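Local structure of GCN5-related N-acetyltransferase (Brucella abortus, 7N1L) at residues V28-L33 / A121-D126; H39-L44 / F88-D93. The protein probably transfers an acyl group, most likely acetyl from acetyl-CoA, to an amine acceptor, as expected of a GCN5-related N-acetyltransferase. One frame throughout, in Å; residues are numbered along the deposited sequence.

Interactions 1 and 2 pack helices against the two faces of one mixed beta-sheet, the central feature of the GNAT fold. In interaction 1, helix 120-129, which probably begins at the pyrophosphate-binding loop for acetyl-CoA as in relatives, meets the edge strand 28-32; in interaction 2, helix 38-52, which follows that edge strand in the chain, covers the inner strand 84-96. Their centres lie about 11 Å apart, and interaction 2 is nested within the chain loop that interaction 1 closes. They also touch directly: Leu124 CB lies 4.0 Å from Val89 CG1, and Leu33 CD1 lies 4.0 Å from Phe41 CD1. Apolar packing runs from one contact to the other through strand 84-96 and Leu33.

Interaction 1 (V28-L33 / A121-D126); sequences VDIALL and AKALID
A helix lying over one face of the central GNAT sheet reaches its outermost strand, where Ile30 of strand 28-32 packs against Ala123 and Leu124 of helix 120-129. In this family the helix at this place in the fold commonly starts at the pyrophosphate-binding loop for acetyl-CoA, and the sequence just before it, rich in glycine and basic residues, is consistent with that role. The contact itself is apolar. Ile30 points its CB toward the helix and sends the tip of its longer branch to Ala123 and its CG2 methyl to Leu124. At that tip, Ile30 CD1 settles 3.7 Å from Ala123 CB and touches the carbonyl oxygen of the same residue. On the shorter branch, Ile30 CG2 lies 3.9 Å from Leu124 CD2, while CG1 passes the same methyl a little farther off. With CG1 anti to the carbonyl carbon (chi1 -65°) and the chain extended beyond it (chi2 167°), CD1 is carried out to the helix backbone. Alanine suits position 123 because its single methyl lets the isoleucine tip come down close to the helix. Leu124 has a different task: its CB does not aim at the strand, but CD2 reaches across to it, so the two branched side chains meet obliquely. Strand 28-32 is bound through backbone hydrogen bonds to strand 74-81, where Ile30 also packs on Leu77 and Leu124 on Ala79. Leu124 continues inward to Val89 of strand 84-96, whereas Ile125 turns to Leu154 and Ile158 of helix 150-158 and to Ile169 of the second subunit.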
ATOM      1  N   VAL A  28      22.545  18.158  -3.556  1.00 51.66           N
ATOM      2  CA  VAL A  28      21.193  17.634  -3.363  1.00 49.53           C
ATOM      3  C   VAL A  28      20.909  17.436  -1.874  1.00 48.22           C
ATOM      4  O   VAL A  28      21.529  16.591  -1.223  1.00 51.24           O
ATOM      5  CB  VAL A  28      20.990  16.319  -4.126  1.00 46.99           C
ATOM      6  CG1 VAL A  28      19.494  15.936  -4.099  1.00 39.64           C
ATOM      7  CG2 VAL A  28      21.545  16.423  -5.547  1.00 43.61           C
ATOM      8  N   ASP A  29      19.947  18.193  -1.343  1.00 45.16           N
ATOM      9  CA  ASP A  29      19.526  18.102   0.054  1.00 43.02           C
ATOM     10  C   ASP A  29      18.208  17.344   0.128  1.00 37.72           C
ATOM     11  O   ASP A  29      17.201  17.784  -0.447  1.00 34.03           O
ATOM     12  CB  ASP A  29      19.363  19.487   0.679  1.00 38.66           C
ATOM     13  CG  ASP A  29      20.690  20.118   1.036  1.00 60.46           C
ATOM     14  OD1 ASP A  29      21.597  19.369   1.471  1.00 67.18           O
ATOM     15  OD2 ASP A  29      20.844  21.359   0.874  1.00 67.25           O
ATOM     16  N   ILE A  30      18.208  16.225   0.852  1.00 33.12           N
ATOM     17  CA  ILE A  30      17.032  15.376   0.974  1.00 35.71           C
ATOM     18  C   ILE A  30      16.578  15.355   2.433  1.00 32.27           C
ATOM     19  O   ILE A  30      17.372  15.079   3.338  1.00 32.87           O
ATOM     20  CB  ILE A  30      17.305  13.954   0.441  1.00 35.25           C
ATOM     21  CG1 ILE A  30      17.575  14.005  -1.062  1.00 31.15           C
ATOM     22  CG2 ILE A  30      16.115  13.026   0.740  1.00 29.69           C
ATOM     23  CD1 ILE A  30      18.147  12.716  -1.600  1.00 31.50           C
ATOM     24  N   ALA A  31      15.301  15.639   2.653  1.00 29.84           N
ATOM     25  CA  ALA A  31      14.727  15.703   3.993  1.00 30.68           C
ATOM     26  C   ALA A  31      13.234  15.429   3.903  1.00 28.82           C
ATOM     27  O   ALA A  31      12.601  15.709   2.884  1.00 27.74           O
ATOM     28  CB  ALA A  31      14.975  17.079   4.643  1.00 28.83           C
ATOM     29  N   LEU A  32      12.670  14.923   4.997  1.00 32.12           N
ATOM     30  CA  LEU A  32      11.237  14.658   5.069  1.00 28.32           C
ATOM     31  C   LEU A  32      10.441  15.950   4.937  1.00 26.97           C
ATOM     32  O   LEU A  32      10.818  16.981   5.489  1.00 28.39           O
ATOM     33  CB  LEU A  32      10.896  13.998   6.398  1.00 30.96           C
ATOM     34  CG  LEU A  32      11.300  12.535   6.592  1.00 35.93           C
ATOM     35  CD1 LEU A  32      11.187  12.210   8.061  1.00 29.26           C
ATOM     36  CD2 LEU A  32      10.473  11.569   5.733  1.00 28.24           C
ATOM     37  N   LEU A  33       9.342  15.897   4.194  1.00 26.25           N
ATOM     38  CA  LEU A  33       8.430  17.027   4.070  1.00 26.95           C
ATOM     39  C   LEU A  33       7.423  17.025   5.226  1.00 30.42           C
ATOM     40  O   LEU A  33       7.063  15.976   5.762  1.00 24.75           O
ATOM     41  CB  LEU A  33       7.694  16.990   2.730  1.00 24.75           C
ATOM     42  CG  LEU A  33       8.571  17.097   1.472  1.00 30.40           C
ATOM     43  CD1 LEU A  33       7.724  16.838   0.212  1.00 29.65           C
ATOM     44  CD2 LEU A  33       9.248  18.487   1.402  1.00 26.06           C
ATOM     45  N   ALA A 121      16.262  10.899  -8.402  1.00 30.74           N
ATOM     46  CA  ALA A 121      15.267   9.905  -8.016  1.00 31.23           C
ATOM     47  C   ALA A 121      15.918   8.737  -7.277  1.00 29.30           C
ATOM     48  O   ALA A 121      15.435   8.301  -6.227  1.00 30.65           O
ATOM     49  CB  ALA A 121      14.494   9.424  -9.246  1.00 30.39           C
ATOM     50  N   LYS A 122      17.034   8.241  -7.794  1.00 30.18           N
ATOM     51  CA  LYS A 122      17.782   7.200  -7.091  1.00 31.06           C
ATOM     52  C   LYS A 122      18.262   7.683  -5.723  1.00 33.15           C
ATOM     53  O   LYS A 122      18.294   6.906  -4.760  1.00 29.83           O
ATOM     54  CB  LYS A 122      18.953   6.745  -7.951  1.00 32.53           C
ATOM     55  CG  LYS A 122      20.145   6.176  -7.197  1.00 35.75           C
ATOM     56  CD  LYS A 122      19.916   4.713  -6.869  1.00 38.80           C
ATOM     57  CE  LYS A 122      21.221   3.927  -6.721  1.00 32.86           C
ATOM     58  NZ  LYS A 122      22.181   4.508  -5.714  1.00 34.04           N
ATOM     59  N   ALA A 123      18.670   8.956  -5.615  1.00 28.30           N
ATOM     60  CA  ALA A 123      19.076   9.455  -4.309  1.00 31.46           C
ATOM     61  C   ALA A 123      17.912   9.412  -3.315  1.00 30.07           C
ATOM     62  O   ALA A 123      18.103   9.076  -2.142  1.00 30.75           O
ATOM     63  CB  ALA A 123      19.664  10.864  -4.444  1.00 32.25           C
ATOM     64  N   LEU A 124      16.691   9.708  -3.776  1.00 30.63           N
ATOM     65  CA  LEU A 124      15.515   9.645  -2.915  1.00 27.43           C
ATOM     66  C   LEU A 124      15.228   8.218  -2.442  1.00 31.46           C
ATOM     67  O   LEU A 124      14.833   8.011  -1.284  1.00 28.77           O
ATOM     68  CB  LEU A 124      14.299  10.227  -3.651  1.00 29.56           C
ATOM     69  CG  LEU A 124      14.242  11.761  -3.807  1.00 34.67           C
ATOM     70  CD1 LEU A 124      13.207  12.171  -4.865  1.00 28.11           C
ATOM     71  CD2 LEU A 124      13.967  12.459  -2.442  1.00 29.39           C
ATOM     72  N   ILE A 125      15.324   7.234  -3.342  1.00 29.26           N
ATOM     73  CA  ILE A 125      15.088   5.855  -2.934  1.00 29.29           C
ATOM     74  C   ILE A 125      16.190   5.380  -1.990  1.00 31.92           C
ATOM     75  O   ILE A 125      15.918   4.664  -1.016  1.00 32.96           O
ATOM     76  CB  ILE A 125      14.955   4.937  -4.164  1.00 28.73           C
ATOM     77  CG1 ILE A 125      13.736   5.332  -5.013  1.00 26.86           C
ATOM     78  CG2 ILE A 125      14.766   3.514  -3.712  1.00 24.37           C
ATOM     79  CD1 ILE A 125      12.406   5.152  -4.284  1.00 25.31           C
ATOM     80  N   ASP A 126      17.436   5.816  -2.226  1.00 31.97           N
ATOM     81  CA  ASP A 126      18.550   5.436  -1.359  1.00 31.93           C
ATOM     82  C   ASP A 126      18.327   5.912   0.071  1.00 33.78           C
ATOM     83  O   ASP A 126      18.574   5.167   1.024  1.00 36.16           O
ATOM     84  CB  ASP A 126      19.879   6.009  -1.878  1.00 28.94           C
ATOM     85  CG  ASP A 126      20.470   5.218  -3.039  1.00 32.30           C
ATOM     86  OD1 ASP A 126      19.975   4.133  -3.359  1.00 35.73           O
ATOM     87  OD2 ASP A 126      21.488   5.660  -3.604  1.00 38.00           O
TER

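Interaction 2 (H39-L44 / F88-D93); sequences HEFAPL and FVIFYD
Phe88 of strand 84-96 receives Phe41 and Leu44 of helix 38-52 on its side chain, which can be followed outward from the strand. Phe88 CB points toward the helix and lies 4.1 Å from Phe41 CE1. The next atom sits between the backbone N and the carbonyl carbon, and here Phe88 CG is 3.6 Å from Phe41 CE1. On the ring, CD1 and CD2 of Phe88 both border Phe41 CE1, which stands 3.5 Å above the Phe88 plane and is displaced toward the rim. Phe88 CD2 also meets Leu44 CD2 at 3.9 Å, as the leucine and phenylalanine side chains run past each other in opposite directions. Farther out, Phe88 CE2 lies 3.8 Å from Leu44 O, which is in the ring plane at its edge.

The two aromatic rings make a T-shaped stack, with the edge of Phe41 directed at the face of Phe88, centroids 5.0 Å apart and planes at 85°. Such a pair places the slightly positive C-H rim of one ring over the electron-rich face of the other. In the GNAT fold the first helices after the edge strand cover one face of the sheet, and here helix 38-52 runs nearly perpendicular to strand 84-96, at 96°. Large flat side chains suit the span between them, the axes being 10.9 Å apart at closest approach. Although the CB of Phe41 does not aim at the strand, setting CG anti to the backbone N (chi1 178°) swings the ring toward it. Phe41 CZ reaches Ile90 CD1 at 4.3 Å, two residues on from Phe88 along the strand. Helix 61-69 borders the same group, with Ala65 and Leu69 against Phe41 and Leu68 against Ile90, while Pro97 of the second subunit also packs on Ile90.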
ATOM      1  N   HIS A  39       2.760  24.331   0.483  1.00 35.66           N
ATOM      2  CA  HIS A  39       2.743  25.291  -0.616  1.00 34.36           C
ATOM      3  C   HIS A  39       3.896  25.059  -1.586  1.00 34.70           C
ATOM      4  O   HIS A  39       3.724  25.195  -2.805  1.00 36.57           O
ATOM      5  CB  HIS A  39       2.761  26.712  -0.083  1.00 32.58           C
ATOM      6  CG  HIS A  39       2.594  27.739  -1.156  1.00 37.80           C
ATOM      7  ND1 HIS A  39       1.441  27.844  -1.903  1.00 41.70           N
ATOM      8  CD2 HIS A  39       3.405  28.739  -1.574  1.00 35.05           C
ATOM      9  CE1 HIS A  39       1.561  28.837  -2.764  1.00 35.66           C
ATOM     10  NE2 HIS A  39       2.738  29.405  -2.575  1.00 38.07           N
ATOM     11  N   GLU A  40       5.084  24.753  -1.064  1.00 33.27           N
ATOM     12  CA  GLU A  40       6.218  24.454  -1.924  1.00 33.69           C
ATOM     13  C   GLU A  40       6.024  23.121  -2.639  1.00 32.95           C
ATOM     14  O   GLU A  40       6.390  22.970  -3.811  1.00 36.00           O
ATOM     15  CB  GLU A  40       7.492  24.433  -1.080  1.00 35.90           C
ATOM     16  CG  GLU A  40       8.525  25.472  -1.491  1.00 43.77           C
ATOM     17  CD  GLU A  40       9.865  25.251  -0.830  1.00 42.49           C
ATOM     18  OE1 GLU A  40       9.909  25.114   0.407  1.00 44.34           O
ATOM     19  OE2 GLU A  40      10.876  25.210  -1.556  1.00 48.79           O
ATOM     20  N   PHE A  41       5.407  22.159  -1.956  1.00 31.13           N
ATOM     21  CA  PHE A  41       5.154  20.839  -2.518  1.00 32.24           C
ATOM     22  C   PHE A  41       4.069  20.900  -3.587  1.00 32.11           C
ATOM     23  O   PHE A  41       4.131  20.153  -4.575  1.00 31.67           O
ATOM     24  CB  PHE A  41       4.786  19.896  -1.366  1.00 30.72           C
ATOM     25  CG  PHE A  41       4.433  18.490  -1.759  1.00 27.98           C
ATOM     26  CD1 PHE A  41       5.178  17.785  -2.679  1.00 28.75           C
ATOM     27  CD2 PHE A  41       3.411  17.830  -1.095  1.00 29.37           C
ATOM     28  CE1 PHE A  41       4.855  16.478  -2.999  1.00 28.19           C
ATOM     29  CE2 PHE A  41       3.075  16.517  -1.404  1.00 29.95           C
ATOM     30  CZ  PHE A  41       3.819  15.831  -2.356  1.00 27.00           C
ATOM     31  N   ALA A  42       3.121  21.826  -3.441  1.00 28.95           N
ATOM     32  CA  ALA A  42       1.920  21.848  -4.278  1.00 30.75           C
ATOM     33  C   ALA A  42       2.197  21.831  -5.775  1.00 32.48           C
ATOM     34  O   ALA A  42       1.579  21.007  -6.468  1.00 32.07           O
ATOM     35  CB  ALA A  42       1.052  23.061  -3.903  1.00 29.75           C
ATOM     36  N   PRO A  43       3.044  22.710  -6.351  1.00 30.49           N
ATOM     37  CA  PRO A  43       3.241  22.658  -7.811  1.00 30.78           C
ATOM     38  C   PRO A  43       3.981  21.422  -8.273  1.00 32.52           C
ATOM     39  O   PRO A  43       3.688  20.903  -9.360  1.00 33.05           O
ATOM     40  CB  PRO A  43       4.023  23.949  -8.126  1.00 33.67           C
ATOM     41  CG  PRO A  43       4.707  24.311  -6.850  1.00 34.69           C
ATOM     42  CD  PRO A  43       3.750  23.855  -5.747  1.00 30.91           C
ATOM     43  N   LEU A  44       4.914  20.920  -7.463  1.00 31.20           N
ATOM     44  CA  LEU A  44       5.629  19.705  -7.821  1.00 30.66           C
ATOM     45  C   LEU A  44       4.667  18.532  -7.917  1.00 34.37           C
ATOM     46  O   LEU A  44       4.734  17.725  -8.861  1.00 30.85           O
ATOM     47  CB  LEU A  44       6.717  19.441  -6.783  1.00 31.58           C
ATOM     48  CG  LEU A  44       8.000  18.799  -7.278  1.00 37.37           C
ATOM     49  CD1 LEU A  44       8.632  19.669  -8.395  1.00 35.72           C
ATOM     50  CD2 LEU A  44       8.963  18.632  -6.114  1.00 36.60           C
ATOM     51  N   PHE A  88      10.368  14.548  -5.236  1.00 29.27           N
ATOM     52  CA  PHE A  88       9.740  13.978  -4.044  1.00 28.58           C
ATOM     53  C   PHE A  88       9.525  12.482  -4.223  1.00 30.27           C
ATOM     54  O   PHE A  88       9.530  11.963  -5.344  1.00 28.67           O
ATOM     55  CB  PHE A  88       8.408  14.655  -3.684  1.00 26.65           C
ATOM     56  CG  PHE A  88       7.277  14.373  -4.641  1.00 27.11           C
ATOM     57  CD1 PHE A  88       6.477  13.236  -4.498  1.00 27.96           C
ATOM     58  CD2 PHE A  88       6.965  15.270  -5.649  1.00 26.68           C
ATOM     59  CE1 PHE A  88       5.415  13.002  -5.351  1.00 24.15           C
ATOM     60  CE2 PHE A  88       5.905  15.043  -6.501  1.00 28.22           C
ATOM     61  CZ  PHE A  88       5.123  13.903  -6.347  1.00 27.02           C
ATOM     62  N   VAL A  89       9.355  11.792  -3.093  1.00 28.76           N
ATOM     63  CA  VAL A  89       8.862  10.418  -3.096  1.00 28.65           C
ATOM     64  C   VAL A  89       7.882  10.287  -1.940  1.00 28.89           C
ATOM     65  O   VAL A  89       8.171  10.732  -0.822  1.00 30.12           O
ATOM     66  CB  VAL A  89       9.989   9.359  -3.013  1.00 25.35           C
ATOM     67  CG1 VAL A  89      10.818   9.505  -1.761  1.00 27.39           C
ATOM     68  CG2 VAL A  89       9.399   7.962  -3.084  1.00 28.18           C
ATOM     69  N   ILE A  90       6.710   9.711  -2.226  1.00 27.80           N
ATOM     70  CA  ILE A  90       5.652   9.457  -1.250  1.00 27.89           C
ATOM     71  C   ILE A  90       5.705   7.990  -0.852  1.00 29.37           C
ATOM     72  O   ILE A  90       5.718   7.108  -1.723  1.00 26.12           O
ATOM     73  CB  ILE A  90       4.271   9.809  -1.832  1.00 29.02           C
ATOM     74  CG1 ILE A  90       4.200  11.298  -2.197  1.00 27.96           C
ATOM     75  CG2 ILE A  90       3.152   9.452  -0.840  1.00 26.82           C
ATOM     76  CD1 ILE A  90       2.969  11.660  -3.051  1.00 24.70           C
ATOM     77  N   PHE A  91       5.724   7.716   0.455  1.00 29.69           N
ATOM     78  CA  PHE A  91       5.855   6.344   0.930  1.00 25.82           C
ATOM     79  C   PHE A  91       4.989   6.096   2.147  1.00 28.35           C
ATOM     80  O   PHE A  91       4.671   7.014   2.907  1.00 28.01           O
ATOM     81  CB  PHE A  91       7.301   6.004   1.279  1.00 27.32           C
ATOM     82  CG  PHE A  91       7.857   6.760   2.448  1.00 26.98           C
ATOM     83  CD1 PHE A  91       8.358   8.051   2.282  1.00 29.80           C
ATOM     84  CD2 PHE A  91       7.965   6.165   3.695  1.00 28.84           C
ATOM     85  CE1 PHE A  91       8.918   8.745   3.360  1.00 27.16           C
ATOM     86  CE2 PHE A  91       8.515   6.852   4.773  1.00 24.09           C
ATOM     87  CZ  PHE A  91       8.991   8.138   4.600  1.00 27.46           C
ATOM     88  N   TYR A  92       4.675   4.813   2.361  1.00 27.74           N
ATOM     89  CA  TYR A  92       3.877   4.377   3.492  1.00 25.47           C
ATOM     90  C   TYR A  92       4.707   3.439   4.348  1.00 26.73           C
ATOM     91  O   TYR A  92       5.410   2.573   3.830  1.00 30.61           O
ATOM     92  CB  TYR A  92       2.585   3.694   3.029  1.00 27.24           C
ATOM     93  CG  TYR A  92       1.923   4.494   1.942  1.00 26.90           C
ATOM     94  CD1 TYR A  92       1.457   5.766   2.194  1.00 28.91           C
ATOM     95  CD2 TYR A  92       1.701   3.959   0.700  1.00 28.11           C
ATOM     96  CE1 TYR A  92       0.877   6.527   1.216  1.00 27.68           C
ATOM     97  CE2 TYR A  92       1.097   4.706  -0.283  1.00 31.34           C
ATOM     98  CZ  TYR A  92       0.693   6.002  -0.016  1.00 29.51           C
ATOM     99  OH  TYR A  92       0.066   6.774  -0.984  1.00 32.48           O
ATOM    100  N   ASP A  93       4.655   3.635   5.652  1.00 25.33           N
ATOM    101  CA  ASP A  93       5.279   2.730   6.615  1.00 28.90           C
ATOM    102  C   ASP A  93       4.153   1.805   7.090  1.00 28.37           C
ATOM    103  O   ASP A  93       3.327   2.194   7.918  1.00 30.20           O
ATOM    104  CB  ASP A  93       5.916   3.504   7.768  1.00 23.18           C
ATOM    105  CG  ASP A  93       6.674   2.596   8.753  1.00 27.90           C
ATOM    106  OD1 ASP A  93       6.438   1.370   8.751  1.00 28.89           O
ATOM    107  OD2 ASP A  93       7.462   3.102   9.586  1.00 27.10           O
TER